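Local structure of RTX toxin (Vibrio vulnificus CMCP6, 6A7H) at residues A[338-343]-A[432-437]; A[345-350]-A[386-391]; A[304-309]-A[455-460]. The protein probably acts as a Ras/Rap1-specific endopeptidase that inactivates these small GTPases. All coordinates share one frame; numbering follows the deposited sequence.

Contact 1: residues A[338-343]-A[432-437]; sequences LLHLRS and VAIYGK
L338 ends a strand that runs parallel to strand 430-436, and its CA lies 5.3 Å from that of I434. The two side chains leave the sheet on the same face, where L338 CD2 reaches I434 CD1 only loosely, at 4.4 Å. The next residue supplies the one backbone bond between the segments: L339 N donates to I434 O at 3.0 Å. From here the chain leaves the sheet in a type I turn from L338 to L341. The side chain of L339 extends with CG trans to N (chi1 -175°), which carries the branch toward Y435 and G436. CD2 settles 3.4 Å from G436 N and 3.9 Å from Y435 CD2, and CD1 lies near Y435 CD2 and CE2; the leucine crosses the Y435 side chain at about a right angle. H340, within the turn, returns to the face occupied by L338 and I434. I434 CG2 meets the imidazole near its plane, at the CE1 edge, 3.7 Å away, while NE2, next to CE1 in the ring, hydrogen-bonds E309 OE1 from the strand on the other flank of 430-436. Beyond the turn, R342 occupies the N-cap position of the following helix. A strand bending off the carboxyl end of a parallel sheet into a loop and helix is characteristic of open alpha/beta folds, here in the region related to the Pasteurella multocida toxin C2 domain.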
ATOM      1  N   LEU A 338      14.981  10.240  -0.180  1.00 31.02           N
ATOM      2  CA  LEU A 338      15.352   9.177  -1.104  1.00 28.19           C
ATOM      3  C   LEU A 338      14.130   8.344  -1.460  1.00 27.83           C
ATOM      4  O   LEU A 338      13.522   7.730  -0.583  1.00 27.87           O
ATOM      5  CB  LEU A 338      16.433   8.270  -0.486  1.00 26.11           C
ATOM      6  CG  LEU A 338      17.720   8.917   0.041  1.00 32.07           C
ATOM      7  CD1 LEU A 338      18.698   7.849   0.504  1.00 34.67           C
ATOM      8  CD2 LEU A 338      18.380   9.856  -0.989  1.00 24.18           C
ATOM      9  N   LEU A 339      13.772   8.310  -2.740  1.00 26.24           N
ATOM     10  CA  LEU A 339      12.721   7.401  -3.186  1.00 26.94           C
ATOM     11  C   LEU A 339      13.243   5.960  -3.119  1.00 31.00           C
ATOM     12  O   LEU A 339      12.470   5.002  -3.158  1.00 36.47           O
ATOM     13  CB  LEU A 339      12.251   7.748  -4.611  1.00 26.78           C
ATOM     14  CG  LEU A 339      11.068   6.928  -5.151  1.00 28.69           C
ATOM     15  CD1 LEU A 339       9.792   7.075  -4.269  1.00 19.01           C
ATOM     16  CD2 LEU A 339      10.798   7.269  -6.600  1.00 33.24           C
ATOM     17  N   HIS A 340      14.560   5.818  -2.996  1.00 26.58           N
ATOM     18  CA  HIS A 340      15.213   4.511  -2.991  1.00 28.77           C
ATOM     19  C   HIS A 340      14.818   3.605  -1.820  1.00 26.38           C
ATOM     20  O   HIS A 340      14.916   2.376  -1.910  1.00 36.87           O
ATOM     21  CB  HIS A 340      16.739   4.701  -2.995  1.00 32.92           C
ATOM     22  CG  HIS A 340      17.230   5.634  -4.058  1.00 38.19           C
ATOM     23  ND1 HIS A 340      17.091   7.004  -3.970  1.00 34.16           N
ATOM     24  CD2 HIS A 340      17.867   5.395  -5.236  1.00 34.24           C
ATOM     25  CE1 HIS A 340      17.621   7.569  -5.043  1.00 39.56           C
ATOM     26  NE2 HIS A 340      18.094   6.614  -5.828  1.00 36.15           N
ATOM     27  N   LEU A 341      14.381   4.211  -0.726  1.00 28.38           N
ATOM     28  CA  LEU A 341      14.011   3.475   0.476  1.00 28.85           C
ATOM     29  C   LEU A 341      12.526   3.664   0.820  1.00 29.68           C
ATOM     30  O   LEU A 341      11.958   4.739   0.596  1.00 31.34           O
ATOM     31  CB  LEU A 341      14.887   3.917   1.651  1.00 26.17           C
ATOM     32  CG  LEU A 341      16.383   3.743   1.403  1.00 27.63           C
ATOM     33  CD1 LEU A 341      17.210   4.328   2.571  1.00 22.34           C
ATOM     34  CD2 LEU A 341      16.718   2.255   1.188  1.00 26.71           C
ATOM     35  N   ARG A 342      11.914   2.612   1.360  1.00 25.59           N
ATOM     36  CA  ARG A 342      10.509   2.624   1.751  1.00 30.77           C
ATOM     37  C   ARG A 342      10.319   3.176   3.170  1.00 35.10           C
ATOM     38  O   ARG A 342      10.987   2.739   4.099  1.00 35.11           O
ATOM     39  CB  ARG A 342       9.927   1.211   1.648  1.00 23.94           C
ATOM     40  CG  ARG A 342       9.976   0.656   0.241  1.00 26.60           C
ATOM     41  CD  ARG A 342       9.306  -0.697   0.148  1.00 36.20           C
ATOM     42  NE  ARG A 342       8.558  -0.793  -1.102  1.00 54.59           N
ATOM     43  CZ  ARG A 342       9.020  -1.395  -2.185  1.00 56.99           C
ATOM     44  NH1 ARG A 342      10.203  -1.969  -2.145  1.00 59.24           N
ATOM     45  NH2 ARG A 342       8.302  -1.441  -3.291  1.00 62.70           N
ATOM     46  N   SER A 343       9.403   4.128   3.324  1.00 28.76           N
ATOM     47  CA  SER A 343       9.204   4.833   4.594  1.00 36.11           C
ATOM     48  C   SER A 343       8.894   3.918   5.793  1.00 36.03           C
ATOM     49  O   SER A 343       9.527   4.041   6.842  1.00 33.90           O
ATOM     50  CB  SER A 343       8.080   5.865   4.450  1.00 36.11           C
ATOM     51  OG  SER A 343       8.006   6.672   5.613  1.00 38.33           O
ATOM     52  N   VAL A 432      16.117  18.405  -0.127  1.00 34.69           N
ATOM     53  CA  VAL A 432      16.510  17.951  -1.443  1.00 33.88           C
ATOM     54  C   VAL A 432      16.042  16.497  -1.525  1.00 34.02           C
ATOM     55  O   VAL A 432      16.367  15.668  -0.678  1.00 35.96           O
ATOM     56  CB  VAL A 432      18.034  18.081  -1.688  1.00 40.44           C
ATOM     57  CG1 VAL A 432      18.820  17.381  -0.601  1.00 39.54           C
ATOM     58  CG2 VAL A 432      18.417  17.542  -3.066  1.00 38.13           C
ATOM     59  N   ALA A 433      15.225  16.203  -2.518  1.00 27.43           N
ATOM     60  CA  ALA A 433      14.678  14.873  -2.641  1.00 28.24           C
ATOM     61  C   ALA A 433      15.052  14.310  -4.007  1.00 32.32           C
ATOM     62  O   ALA A 433      15.106  15.042  -4.996  1.00 33.22           O
ATOM     63  CB  ALA A 433      13.170  14.901  -2.441  1.00 24.10           C
ATOM     64  N   ILE A 434      15.343  13.020  -4.050  1.00 33.26           N
ATOM     65  CA  ILE A 434      15.676  12.365  -5.297  1.00 27.48           C
ATOM     66  C   ILE A 434      14.606  11.331  -5.636  1.00 34.67           C
ATOM     67  O   ILE A 434      14.430  10.346  -4.905  1.00 32.20           O
ATOM     68  CB  ILE A 434      17.052  11.700  -5.222  1.00 31.88           C
ATOM     69  CG1 ILE A 434      18.135  12.765  -4.998  1.00 34.62           C
ATOM     70  CG2 ILE A 434      17.339  10.934  -6.504  1.00 31.85           C
ATOM     71  CD1 ILE A 434      19.462  12.201  -4.562  1.00 35.09           C
ATOM     72  N   TYR A 435      13.890  11.583  -6.735  1.00 31.45           N
ATOM     73  CA  TYR A 435      12.846  10.692  -7.265  1.00 30.86           C
ATOM     74  C   TYR A 435      13.201  10.128  -8.643  1.00 37.87           C
ATOM     75  O   TYR A 435      13.932  10.750  -9.418  1.00 38.06           O
ATOM     76  CB  TYR A 435      11.521  11.437  -7.388  1.00 27.45           C
ATOM     77  CG  TYR A 435      10.790  11.712  -6.093  1.00 26.64           C
ATOM     78  CD1 TYR A 435      11.112  12.808  -5.295  1.00 26.85           C
ATOM     79  CD2 TYR A 435       9.748  10.895  -5.689  1.00 32.19           C
ATOM     80  CE1 TYR A 435      10.426  13.049  -4.111  1.00 31.04           C
ATOM     81  CE2 TYR A 435       9.064  11.129  -4.517  1.00 26.66           C
ATOM     82  CZ  TYR A 435       9.401  12.194  -3.733  1.00 27.53           C
ATOM     83  OH  TYR A 435       8.692  12.392  -2.577  1.00 31.50           O
ATOM     84  N   GLY A 436      12.661   8.959  -8.961  1.00 38.78           N
ATOM     85  CA  GLY A 436      12.692   8.472 -10.329  1.00 41.03           C
ATOM     86  C   GLY A 436      11.819   9.395 -11.168  1.00 40.78           C
ATOM     87  O   GLY A 436      10.813   9.928 -10.669  1.00 33.57           O
ATOM     88  N   LYS A 437      12.186   9.587 -12.436  1.00 37.41           N
ATOM     89  CA  LYS A 437      11.519  10.606 -13.253  1.00 51.14           C
ATOM     90  C   LYS A 437      10.023  10.354 -13.498  1.00 46.76           C
ATOM     91  O   LYS A 437       9.288  11.279 -13.833  1.00 50.25           O
ATOM     92  CB  LYS A 437      12.241  10.767 -14.597  1.00 61.33           C
ATOM     93  CG  LYS A 437      13.452  11.693 -14.527  1.00 69.74           C
ATOM     94  CD  LYS A 437      13.846  12.314 -15.879  1.00 81.99           C
ATOM     95  CE  LYS A 437      13.381  11.505 -17.078  1.00 92.03           C
ATOM     96  NZ  LYS A 437      13.583  12.244 -18.362  1.00 95.68           N
TER

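Contact 2: residues A[345-350]-A[386-391]; sequences LAQPLI and RIVALD
Q347 reaches the backbone of I387 and A389 because its chain first extends with CG trans to N (chi1 -160°) and then bends at chi2 (62°), laying the amide alongside the strand. Both ends of the amide are used. OE1 accepts the N-H of A389 at 2.9 Å, in the carbonyl plane, and NE2 donates to I387 O at 3.1 Å. The second bond is nearly straight, 176° at the hydrogen, and lies in the plane of the amide itself. A water gives a further bond to OE1 and also approaches A389 O, at a length too short to trust. Close to the amide stands the guanidinium of R386, steeply inclined to it. NH2 and Q347 NE2 are 3.3 Å apart, two donors that do not bond each other; D351, one turn further along the helix, receives both, as a salt bridge from the arginine and a hydrogen bond from the glutamine. V388 CG1 covers one face of the guanidinium, offset toward its rim. The apolar part pairs methyls: A346 CB rests 4.1 Å from A389 CB, and I350 CD1 is 4.2 Å from the same methyl. I350 CG2 separately packs on I387 O, 3.3 Å away. Strand 386-391 is one of the two outer strands of the parallel sheet, and the glutamine amide meets I387 O and A389 N much as a parallel neighbouring strand would. Two polar backbone atoms on the sheet's edge are thus satisfied by one amide, held by bonds at its O and its N.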
ATOM      1  N   LEU A 345       9.322   0.506   6.296  1.00 43.44           N
ATOM      2  CA  LEU A 345      10.396  -0.395   6.675  1.00 47.55           C
ATOM      3  C   LEU A 345      11.661   0.343   7.103  1.00 40.27           C
ATOM      4  O   LEU A 345      12.325  -0.078   8.040  1.00 39.80           O
ATOM      5  CB  LEU A 345      10.736  -1.355   5.521  1.00 62.18           C
ATOM      6  CG  LEU A 345      11.847  -2.386   5.820  1.00 66.04           C
ATOM      7  CD1 LEU A 345      11.338  -3.471   6.774  1.00 70.46           C
ATOM      8  CD2 LEU A 345      12.479  -3.004   4.555  1.00 57.66           C
ATOM      9  N   ALA A 346      12.006   1.436   6.428  1.00 37.26           N
ATOM     10  CA  ALA A 346      13.347   2.009   6.600  1.00 28.90           C
ATOM     11  C   ALA A 346      13.479   3.156   7.602  1.00 27.91           C
ATOM     12  O   ALA A 346      14.539   3.311   8.216  1.00 31.88           O
ATOM     13  CB  ALA A 346      13.872   2.463   5.275  1.00 24.51           C
ATOM     14  N   GLN A 347      12.455   3.984   7.753  1.00 25.74           N
ATOM     15  CA  GLN A 347      12.637   5.181   8.576  1.00 31.76           C
ATOM     16  C   GLN A 347      13.030   4.885  10.032  1.00 28.95           C
ATOM     17  O   GLN A 347      13.895   5.575  10.563  1.00 32.90           O
ATOM     18  CB  GLN A 347      11.393   6.078   8.571  1.00 29.58           C
ATOM     19  CG  GLN A 347      11.749   7.509   8.988  1.00 28.75           C
ATOM     20  CD  GLN A 347      12.739   8.141   8.018  1.00 35.69           C
ATOM     21  OE1 GLN A 347      12.554   8.068   6.801  1.00 37.48           O
ATOM     22  NE2 GLN A 347      13.805   8.755   8.550  1.00 31.40           N
ATOM     23  N   PRO A 348      12.418   3.871  10.681  1.00 32.31           N
ATOM     24  CA  PRO A 348      12.911   3.597  12.045  1.00 35.51           C
ATOM     25  C   PRO A 348      14.399   3.232  12.073  1.00 37.91           C
ATOM     26  O   PRO A 348      15.127   3.697  12.960  1.00 39.98           O
ATOM     27  CB  PRO A 348      12.048   2.414  12.499  1.00 35.49           C
ATOM     28  CG  PRO A 348      10.763   2.604  11.738  1.00 36.71           C
ATOM     29  CD  PRO A 348      11.192   3.104  10.380  1.00 30.70           C
ATOM     30  N   LEU A 349      14.843   2.432  11.103  1.00 35.92           N
ATOM     31  CA  LEU A 349      16.249   2.044  11.011  1.00 32.75           C
ATOM     32  C   LEU A 349      17.161   3.244  10.741  1.00 29.93           C
ATOM     33  O   LEU A 349      18.228   3.355  11.336  1.00 29.25           O
ATOM     34  CB  LEU A 349      16.436   0.988   9.916  1.00 34.20           C
ATOM     35  CG  LEU A 349      15.620  -0.298  10.086  1.00 31.36           C
ATOM     36  CD1 LEU A 349      15.794  -1.182   8.870  1.00 29.86           C
ATOM     37  CD2 LEU A 349      16.006  -1.033  11.356  1.00 26.56           C
ATOM     38  N   ILE A 350      16.745   4.133   9.843  1.00 31.89           N
ATOM     39  CA  ILE A 350      17.532   5.325   9.542  1.00 31.33           C
ATOM     40  C   ILE A 350      17.686   6.215  10.782  1.00 30.64           C
ATOM     41  O   ILE A 350      18.787   6.649  11.128  1.00 34.22           O
ATOM     42  CB  ILE A 350      16.893   6.150   8.420  1.00 29.82           C
ATOM     43  CG1 ILE A 350      16.957   5.392   7.099  1.00 26.86           C
ATOM     44  CG2 ILE A 350      17.586   7.502   8.283  1.00 24.01           C
ATOM     45  CD1 ILE A 350      15.992   5.973   6.060  1.00 23.49           C
ATOM     46  N   ARG A 386      18.803  15.136   8.339  1.00 30.21           N
ATOM     47  CA  ARG A 386      18.004  13.932   8.403  1.00 35.09           C
ATOM     48  C   ARG A 386      17.783  13.353   7.009  1.00 33.63           C
ATOM     49  O   ARG A 386      17.436  14.076   6.087  1.00 36.04           O
ATOM     50  CB  ARG A 386      16.664  14.213   9.079  1.00 37.84           C
ATOM     51  CG  ARG A 386      15.868  12.946   9.325  1.00 47.27           C
ATOM     52  CD  ARG A 386      14.529  13.219   9.989  1.00 46.57           C
ATOM     53  NE  ARG A 386      13.838  11.970  10.308  1.00 39.23           N
ATOM     54  CZ  ARG A 386      12.517  11.825  10.296  1.00 39.05           C
ATOM     55  NH1 ARG A 386      11.739  12.853   9.970  1.00 38.87           N
ATOM     56  NH2 ARG A 386      11.972  10.652  10.596  1.00 38.97           N
ATOM     57  N   ILE A 387      17.998  12.050   6.853  1.00 26.61           N
ATOM     58  CA  ILE A 387      17.604  11.368   5.631  1.00 31.87           C
ATOM     59  C   ILE A 387      16.237  10.717   5.807  1.00 31.74           C
ATOM     60  O   ILE A 387      16.013  10.025   6.793  1.00 27.75           O
ATOM     61  CB  ILE A 387      18.615  10.283   5.230  1.00 34.15           C
ATOM     62  CG1 ILE A 387      19.970  10.918   4.934  1.00 32.90           C
ATOM     63  CG2 ILE A 387      18.083   9.449   4.034  1.00 24.79           C
ATOM     64  CD1 ILE A 387      21.053   9.912   4.673  1.00 41.87           C
ATOM     65  N   VAL A 388      15.330  10.926   4.852  1.00 26.02           N
ATOM     66  CA  VAL A 388      14.010  10.320   4.936  1.00 27.85           C
ATOM     67  C   VAL A 388      13.683   9.442   3.722  1.00 32.11           C
ATOM     68  O   VAL A 388      13.988   9.776   2.569  1.00 31.84           O
ATOM     69  CB  VAL A 388      12.905  11.386   5.130  1.00 29.74           C
ATOM     70  CG1 VAL A 388      13.049  12.044   6.493  1.00 29.96           C
ATOM     71  CG2 VAL A 388      12.932  12.434   4.022  1.00 30.17           C
ATOM     72  N   ALA A 389      13.091   8.286   4.009  1.00 28.16           N
ATOM     73  CA  ALA A 389      12.694   7.337   2.977  1.00 25.98           C
ATOM     74  C   ALA A 389      11.361   7.776   2.375  1.00 32.51           C
ATOM     75  O   ALA A 389      10.435   8.147   3.106  1.00 34.76           O
ATOM     76  CB  ALA A 389      12.601   5.959   3.557  1.00 25.59           C
ATOM     77  N   LEU A 390      11.254   7.772   1.053  1.00 34.19           N
ATOM     78  CA  LEU A 390      10.100   8.414   0.438  1.00 31.29           C
ATOM     79  C   LEU A 390       9.137   7.476  -0.280  1.00 30.44           C
ATOM     80  O   LEU A 390       8.062   7.899  -0.705  1.00 28.41           O
ATOM     81  CB  LEU A 390      10.576   9.492  -0.535  1.00 30.65           C
ATOM     82  CG  LEU A 390      11.217  10.722   0.116  1.00 38.39           C
ATOM     83  CD1 LEU A 390      11.717  11.711  -0.922  1.00 30.83           C
ATOM     84  CD2 LEU A 390      10.209  11.380   1.048  1.00 33.36           C
ATOM     85  N   ASP A 391       9.508   6.211  -0.437  1.00 32.39           N
ATOM     86  CA  ASP A 391       8.671   5.300  -1.222  1.00 41.34           C
ATOM     87  C   ASP A 391       7.578   4.639  -0.375  1.00 36.51           C
ATOM     88  O   ASP A 391       7.728   4.467   0.841  1.00 35.86           O
ATOM     89  CB  ASP A 391       9.534   4.213  -1.899  1.00 38.98           C
ATOM     90  CG  ASP A 391       8.844   3.591  -3.119  1.00 40.76           C
ATOM     91  OD1 ASP A 391       7.725   4.045  -3.481  1.00 36.94           O
ATOM     92  OD2 ASP A 391       9.424   2.659  -3.722  1.00 41.15           O
TER
HETATM   93  O   HOH W   1      10.011   8.446   5.597  1.00 25.69           O

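Contact 3: residues A[304-309]-A[455-460]; sequences GLLIGE and HRLDLP
L306 leans from strand 304-309 onto the segment 455-460, and its side chain meets P460, L459 and L457 in turn from CB to its tip. CB lies 3.7 Å from P460 O, at the point where the two chains begin to draw together. With CG turned away from the carbonyl carbon, beside N (chi1 -65°), the branch points at L459: CG is 4.0 Å from L459 CD1, and CD1 lies 3.7 Å from L459 CB. The two leucines cross at about a right angle, so that the fork of one is set against the stem of the other. The remaining methyl, CD2, continues to L457 CD1, 4.2 Å away in the last turn of helix 453-457. L459 is engaged from a second quarter as well. Its CD1 comes within 3.5 Å of G304 O, packing against bare backbone where the strand starts, and its side chain also touches F431 of the neighbouring strand. One water completes the contact on the polar side: it accepts from L306 N at 2.8 Å and donates to P460 O at 2.7 Å, bridging the two backbones just before direct pairing takes over, for L306 and L462 are hydrogen-bonded by their main chains. D458, with positive phi in a Schellman motif, turns the chain out of the helix and so lets L457 and L459 both face the strand. The carbonyls of D458 and L459 are taken by Y273 OH and W269 NE1. A helix closed by a Schellman motif here delivers the chain, through an extended L459-P460 link, to strand 461-464 along the outer edge of the parallel alpha/beta sheet.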
ATOM      1  N   GLY A 304      12.112  23.407  -1.493  1.00 35.33           N
ATOM      2  CA  GLY A 304      13.060  22.335  -1.710  1.00 39.75           C
ATOM      3  C   GLY A 304      13.499  22.147  -3.147  1.00 40.59           C
ATOM      4  O   GLY A 304      13.135  22.932  -4.026  1.00 34.93           O
ATOM      5  N   LEU A 305      14.311  21.109  -3.358  1.00 33.51           N
ATOM      6  CA  LEU A 305      14.771  20.685  -4.676  1.00 33.79           C
ATOM      7  C   LEU A 305      14.272  19.296  -5.021  1.00 29.73           C
ATOM      8  O   LEU A 305      14.330  18.398  -4.182  1.00 38.67           O
ATOM      9  CB  LEU A 305      16.294  20.645  -4.747  1.00 38.24           C
ATOM     10  CG  LEU A 305      17.145  21.873  -4.537  1.00 46.05           C
ATOM     11  CD1 LEU A 305      18.546  21.531  -4.991  1.00 48.70           C
ATOM     12  CD2 LEU A 305      16.578  23.001  -5.347  1.00 53.57           C
ATOM     13  N   LEU A 306      13.833  19.105  -6.261  1.00 27.17           N
ATOM     14  CA  LEU A 306      13.461  17.780  -6.749  1.00 29.52           C
ATOM     15  C   LEU A 306      14.433  17.356  -7.831  1.00 31.56           C
ATOM     16  O   LEU A 306      14.484  17.959  -8.904  1.00 32.61           O
ATOM     17  CB  LEU A 306      12.020  17.760  -7.294  1.00 27.39           C
ATOM     18  CG  LEU A 306      10.888  18.007  -6.284  1.00 34.44           C
ATOM     19  CD1 LEU A 306       9.530  18.097  -6.982  1.00 29.81           C
ATOM     20  CD2 LEU A 306      10.871  16.915  -5.220  1.00 28.04           C
ATOM     21  N   ILE A 307      15.211  16.319  -7.553  1.00 31.19           N
ATOM     22  CA  ILE A 307      16.158  15.839  -8.537  1.00 32.59           C
ATOM     23  C   ILE A 307      15.745  14.491  -9.116  1.00 31.45           C
ATOM     24  O   ILE A 307      15.451  13.555  -8.385  1.00 37.68           O
ATOM     25  CB  ILE A 307      17.560  15.736  -7.948  1.00 33.47           C
ATOM     26  CG1 ILE A 307      17.999  17.116  -7.444  1.00 38.80           C
ATOM     27  CG2 ILE A 307      18.523  15.209  -9.005  1.00 29.74           C
ATOM     28  CD1 ILE A 307      19.414  17.160  -6.865  1.00 40.78           C
ATOM     29  N   GLY A 308      15.716  14.410 -10.443  1.00 27.06           N
ATOM     30  CA  GLY A 308      15.339  13.186 -11.124  1.00 30.27           C
ATOM     31  C   GLY A 308      16.479  12.193 -11.233  1.00 41.84           C
ATOM     32  O   GLY A 308      17.650  12.574 -11.291  1.00 55.97           O
ATOM     33  N   GLU A 309      16.134  10.909 -11.239  1.00 42.09           N
ATOM     34  CA  GLU A 309      17.098   9.850 -11.486  1.00 41.37           C
ATOM     35  C   GLU A 309      16.524   8.966 -12.571  1.00 47.48           C
ATOM     36  O   GLU A 309      15.350   8.608 -12.533  1.00 46.72           O
ATOM     37  CB  GLU A 309      17.408   9.036 -10.216  1.00 35.54           C
ATOM     38  CG  GLU A 309      18.432   7.923 -10.451  1.00 40.18           C
ATOM     39  CD  GLU A 309      18.752   7.091  -9.207  1.00 51.82           C
ATOM     40  OE1 GLU A 309      19.074   7.672  -8.138  1.00 45.99           O
ATOM     41  OE2 GLU A 309      18.709   5.843  -9.314  1.00 56.53           O
ATOM     42  N   HIS A 455       3.794  18.669  -9.068  1.00 31.07           N
ATOM     43  CA  HIS A 455       2.519  19.349  -8.850  1.00 29.26           C
ATOM     44  C   HIS A 455       2.158  19.407  -7.370  1.00 30.75           C
ATOM     45  O   HIS A 455       1.711  20.437  -6.869  1.00 34.42           O
ATOM     46  CB  HIS A 455       1.376  18.660  -9.611  1.00 33.75           C
ATOM     47  CG  HIS A 455       1.525  18.694 -11.097  1.00 38.87           C
ATOM     48  ND1 HIS A 455       1.500  17.555 -11.873  1.00 43.70           N
ATOM     49  CD2 HIS A 455       1.701  19.728 -11.951  1.00 37.26           C
ATOM     50  CE1 HIS A 455       1.664  17.885 -13.140  1.00 41.57           C
ATOM     51  NE2 HIS A 455       1.782  19.199 -13.217  1.00 38.05           N
ATOM     52  N   ARG A 456       2.330  18.297  -6.667  1.00 29.88           N
ATOM     53  CA  ARG A 456       1.874  18.273  -5.284  1.00 43.58           C
ATOM     54  C   ARG A 456       2.717  19.176  -4.363  1.00 43.68           C
ATOM     55  O   ARG A 456       2.173  19.744  -3.411  1.00 38.30           O
ATOM     56  CB  ARG A 456       1.825  16.832  -4.760  1.00 49.47           C
ATOM     57  CG  ARG A 456       0.383  16.411  -4.501  1.00 58.44           C
ATOM     58  CD  ARG A 456      -0.052  17.092  -3.221  1.00 61.20           C
ATOM     59  NE  ARG A 456      -1.437  16.877  -2.835  1.00 56.88           N
ATOM     60  CZ  ARG A 456      -1.925  15.747  -2.347  1.00 64.38           C
ATOM     61  NH1 ARG A 456      -1.164  14.664  -2.251  1.00 59.10           N
ATOM     62  NH2 ARG A 456      -3.208  15.686  -2.013  1.00 79.68           N
ATOM     63  N   LEU A 457       4.004  19.362  -4.680  1.00 38.77           N
ATOM     64  CA  LEU A 457       4.900  20.173  -3.841  1.00 33.15           C
ATOM     65  C   LEU A 457       5.223  21.557  -4.418  1.00 41.03           C
ATOM     66  O   LEU A 457       6.057  22.281  -3.863  1.00 41.55           O
ATOM     67  CB  LEU A 457       6.203  19.425  -3.596  1.00 33.63           C
ATOM     68  CG  LEU A 457       6.117  18.057  -2.912  1.00 31.11           C
ATOM     69  CD1 LEU A 457       7.471  17.421  -2.836  1.00 28.26           C
ATOM     70  CD2 LEU A 457       5.500  18.177  -1.517  1.00 31.52           C
ATOM     71  N   ASP A 458       4.569  21.915  -5.526  1.00 41.69           N
ATOM     72  CA  ASP A 458       4.765  23.217  -6.177  1.00 44.00           C
ATOM     73  C   ASP A 458       6.241  23.460  -6.563  1.00 36.12           C
ATOM     74  O   ASP A 458       6.788  24.548  -6.356  1.00 37.34           O
ATOM     75  CB  ASP A 458       4.237  24.346  -5.273  1.00 47.22           C
ATOM     76  CG  ASP A 458       4.124  25.693  -6.002  1.00 65.40           C
ATOM     77  OD1 ASP A 458       4.025  25.710  -7.248  1.00 76.67           O
ATOM     78  OD2 ASP A 458       4.122  26.741  -5.325  1.00 68.77           O
ATOM     79  N   LEU A 459       6.880  22.441  -7.129  1.00 30.24           N
ATOM     80  CA  LEU A 459       8.285  22.546  -7.512  1.00 33.28           C
ATOM     81  C   LEU A 459       8.549  22.054  -8.934  1.00 37.89           C
ATOM     82  O   LEU A 459       7.813  21.214  -9.452  1.00 34.80           O
ATOM     83  CB  LEU A 459       9.156  21.763  -6.530  1.00 31.77           C
ATOM     84  CG  LEU A 459       9.193  22.257  -5.082  1.00 30.04           C
ATOM     85  CD1 LEU A 459      10.085  21.332  -4.240  1.00 30.80           C
ATOM     86  CD2 LEU A 459       9.678  23.692  -5.014  1.00 30.99           C
ATOM     87  N   PRO A 460       9.612  22.578  -9.573  1.00 37.64           N
ATOM     88  CA  PRO A 460      10.021  22.067 -10.886  1.00 31.42           C
ATOM     89  C   PRO A 460      10.801  20.761 -10.753  1.00 32.43           C
ATOM     90  O   PRO A 460      11.347  20.470  -9.692  1.00 38.36           O
ATOM     91  CB  PRO A 460      10.905  23.189 -11.428  1.00 38.51           C
ATOM     92  CG  PRO A 460      11.539  23.759 -10.196  1.00 36.17           C
ATOM     93  CD  PRO A 460      10.474  23.683  -9.120  1.00 34.22           C
TER
HETATM   94  O   HOH W   2      12.760  21.351  -7.520  1.00 28.09           O

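In the fold
All three contacts reach one four-stranded parallel sheet, ordered 304-309, 430-436, 333-338, 386-391. Contact 1 sits at its middle, its centre about 10 Å from that of contact 2 and about 11 Å from that of contact 3; the latter two, at the sheet's opposite edges, lie about 19 Å apart between centres and do not touch. Along the chain, contact 3 encloses contact 1, which in turn encloses contact 2. Probable main-chain bonds join L338 to V388 and L390, and A433 to I307. Residues far apart in sequence are thereby gathered into one compact alpha/beta core of the toxin.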